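Local coordinates for protein transcriptional regulator, LysR family (Eggerthella lenta, PDB 4PZJ) that probably binds promoter DNA through its N-terminal winged helix-turn-helix domain, the part present here, and so regulates transcription, at residues A[15-19]-A[54-58]. Numbering follows the deposited sequence.
Sequences TMNYT and KLQLT
Leu-55 reaches from strand 54-57 toward the turn that leads to helix 18-25, and each of its side-chain carbons finds a partner. CB lies 4.0 Å from the carbonyl O of Met-16, and CG packs 4.1 Å from that residue's terminal methyl, CE. With CG set anti to the backbone N (chi1 -168°), CD2 of Leu-55 rests against the backbone of the turn, 3.6 Å from C of Met-16, while CD1 turns toward the Tyr-18 ring. Leu-55 CD2 also lies 4.1 Å from Tyr-18 CE1, near the plane of the ring and at its edge. A branched, purely apolar side chain suits this place, since its fork can meet a peptide unit and a ring edge together.

Met-16, present as selenomethionine, returns the contact. Bent at chi2 and chi3 (-63° and -61°), its flexible unbranched chain curls over the strand, bringing CE to 3.3 Å from the carbonyl O of Leu-55 and SE to 4.4 Å from CB of Leu-57. The broad ring of Tyr-18 can offer an edge to Leu-55 while packing on Val-32 and Ile-36 of helix 29-43; Leu-55 also touches Phe-48 and Tyr-50, tying the two-stranded wing to the helix-turn-helix core. The wing strand and the turn before helix 18-25 meet here through apolar van der Waals packing, with no hydrogen bond between the segments fixing its direction.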
ATOM      1  N   THR A  15      -9.077 -10.293  11.482  1.00 22.79           N
ATOM      2  CA  THR A  15     -10.300 -10.487  12.254  1.00 22.91           C
ATOM      3  C   THR A  15     -11.549  -9.856  11.598  1.00 21.89           C
ATOM      4  O   THR A  15     -12.677 -10.303  11.824  1.00 22.94           O
ATOM      5  CB  THR A  15     -10.191  -9.903  13.655  1.00 22.09           C
ATOM      6  OG1 THR A  15      -9.981  -8.503  13.562  1.00 23.48           O
ATOM      7  CG2 THR A  15      -9.026 -10.514  14.441  1.00 21.84           C
HETATM    8  N   MSE A  16     -11.310  -8.802  10.820  1.00 22.79           N
HETATM    9  CA  MSE A  16     -12.352  -7.954  10.204  1.00 23.88           C
HETATM   10  C   MSE A  16     -13.324  -7.500  11.280  1.00 24.85           C
HETATM   11  O   MSE A  16     -14.531  -7.403  11.085  1.00 24.28           O
HETATM   12  CB  MSE A  16     -12.971  -8.700   9.023  1.00 22.70           C
HETATM   13  CG  MSE A  16     -11.973  -8.823   7.866  1.00 24.54           C
HETATM   14 SE   MSE A  16     -11.342  -7.133   7.011  1.00 30.38          SE
HETATM   15  CE  MSE A  16     -13.102  -6.770   6.523  1.00 22.05           C
ATOM     16  N   ASN A  17     -12.810  -7.191  12.465  1.00 24.78           N
ATOM     17  CA  ASN A  17     -13.655  -6.854  13.578  1.00 22.25           C
ATOM     18  C   ASN A  17     -12.760  -6.104  14.543  1.00 23.98           C
ATOM     19  O   ASN A  17     -11.924  -6.691  15.169  1.00 23.80           O
ATOM     20  CB  ASN A  17     -14.196  -8.156  14.200  1.00 24.69           C
ATOM     21  CG  ASN A  17     -15.079  -7.952  15.407  1.00 30.24           C
ATOM     22  OD1 ASN A  17     -15.071  -6.911  16.064  1.00 26.20           O
ATOM     23  ND2 ASN A  17     -15.880  -8.976  15.708  1.00 30.86           N
ATOM     24  N   TYR A  18     -12.971  -4.815  14.707  1.00 22.28           N
ATOM     25  CA  TYR A  18     -12.054  -4.089  15.605  1.00 21.87           C
ATOM     26  C   TYR A  18     -12.066  -4.501  17.075  1.00 25.74           C
ATOM     27  O   TYR A  18     -10.987  -4.539  17.692  1.00 24.24           O
ATOM     28  CB  TYR A  18     -12.373  -2.592  15.568  1.00 22.37           C
ATOM     29  CG  TYR A  18     -11.759  -1.789  14.458  1.00 23.74           C
ATOM     30  CD1 TYR A  18     -12.054  -2.037  13.113  1.00 24.23           C
ATOM     31  CD2 TYR A  18     -10.908  -0.699  14.733  1.00 24.93           C
ATOM     32  CE1 TYR A  18     -11.479  -1.284  12.092  1.00 23.47           C
ATOM     33  CE2 TYR A  18     -10.341   0.047  13.717  1.00 23.63           C
ATOM     34  CZ  TYR A  18     -10.660  -0.224  12.380  1.00 23.95           C
ATOM     35  OH  TYR A  18     -10.149   0.510  11.357  1.00 28.19           O
ATOM     36  N   THR A  19     -13.240  -4.718  17.679  1.00 24.55           N
ATOM     37  CA  THR A  19     -13.284  -5.085  19.123  1.00 24.12           C
ATOM     38  C   THR A  19     -12.597  -6.426  19.317  1.00 24.92           C
ATOM     39  O   THR A  19     -11.930  -6.624  20.309  1.00 25.19           O
ATOM     40  CB  THR A  19     -14.677  -5.086  19.738  1.00 27.08           C
ATOM     41  OG1 THR A  19     -15.569  -5.878  18.948  1.00 26.05           O
ATOM     42  CG2 THR A  19     -15.215  -3.676  19.818  1.00 26.87           C
ATOM     43  N   LYS A  54     -21.249  -3.223   7.265  1.00 39.77           N
ATOM     44  CA  LYS A  54     -20.273  -4.324   7.311  1.00 34.91           C
ATOM     45  C   LYS A  54     -18.849  -3.811   7.055  1.00 26.91           C
ATOM     46  O   LYS A  54     -18.658  -2.994   6.188  1.00 28.43           O
ATOM     47  CB  LYS A  54     -20.622  -5.396   6.292  1.00 38.63           C
ATOM     48  CG  LYS A  54     -19.733  -6.630   6.400  1.00 44.67           C
ATOM     49  CD  LYS A  54     -20.202  -7.813   5.552  1.00 56.05           C
ATOM     50  CE  LYS A  54     -19.535  -9.093   6.045  1.00 60.53           C
ATOM     51  NZ  LYS A  54     -19.859 -10.323   5.264  1.00 66.73           N
ATOM     52  N   LEU A  55     -17.882  -4.257   7.861  1.00 26.29           N
ATOM     53  CA  LEU A  55     -16.491  -3.847   7.670  1.00 25.60           C
ATOM     54  C   LEU A  55     -15.921  -4.381   6.345  1.00 24.04           C
ATOM     55  O   LEU A  55     -16.104  -5.580   6.011  1.00 26.72           O
ATOM     56  CB  LEU A  55     -15.587  -4.263   8.855  1.00 24.54           C
ATOM     57  CG  LEU A  55     -14.197  -3.616   8.860  1.00 23.13           C
ATOM     58  CD1 LEU A  55     -14.307  -2.117   9.147  1.00 21.97           C
ATOM     59  CD2 LEU A  55     -13.242  -4.208   9.878  1.00 25.65           C
ATOM     60  N   GLN A  56     -15.217  -3.509   5.634  1.00 22.91           N
ATOM     61  CA  GLN A  56     -14.553  -3.799   4.390  1.00 26.01           C
ATOM     62  C   GLN A  56     -13.076  -3.383   4.446  1.00 24.74           C
ATOM     63  O   GLN A  56     -12.734  -2.389   5.082  1.00 24.59           O
ATOM     64  CB  GLN A  56     -15.189  -2.981   3.254  1.00 30.64           C
ATOM     65  CG  GLN A  56     -16.711  -3.045   3.158  1.00 31.87           C
ATOM     66  CD  GLN A  56     -17.245  -4.445   2.898  1.00 35.73           C
ATOM     67  OE1 GLN A  56     -16.556  -5.320   2.372  1.00 39.41           O
ATOM     68  NE2 GLN A  56     -18.498  -4.669   3.284  1.00 41.27           N
ATOM     69  N   LEU A  57     -12.233  -4.136   3.759  1.00 22.27           N
ATOM     70  CA  LEU A  57     -10.856  -3.775   3.543  1.00 23.06           C
ATOM     71  C   LEU A  57     -10.857  -2.964   2.254  1.00 24.84           C
ATOM     72  O   LEU A  57     -11.371  -3.410   1.201  1.00 24.71           O
ATOM     73  CB  LEU A  57      -9.992  -5.012   3.376  1.00 24.10           C
ATOM     74  CG  LEU A  57      -8.517  -4.779   3.228  1.00 23.01           C
ATOM     75  CD1 LEU A  57      -7.904  -4.350   4.569  1.00 24.60           C
ATOM     76  CD2 LEU A  57      -7.829  -6.062   2.776  1.00 23.85           C
ATOM     77  N   THR A  58     -10.321  -1.753   2.300  1.00 22.38           N
ATOM     78  CA  THR A  58     -10.242  -0.926   1.111  1.00 23.21           C
ATOM     79  C   THR A  58      -9.201  -1.395   0.089  1.00 23.17           C
ATOM     80  O   THR A  58      -8.443  -2.342   0.345  1.00 22.05           O
ATOM     81  CB  THR A  58      -9.906   0.521   1.459  1.00 23.10           C
ATOM     82  OG1 THR A  58      -8.552   0.554   1.937  1.00 21.57           O
ATOM     83  CG2 THR A  58     -10.824   1.052   2.473  1.00 25.33           C
TER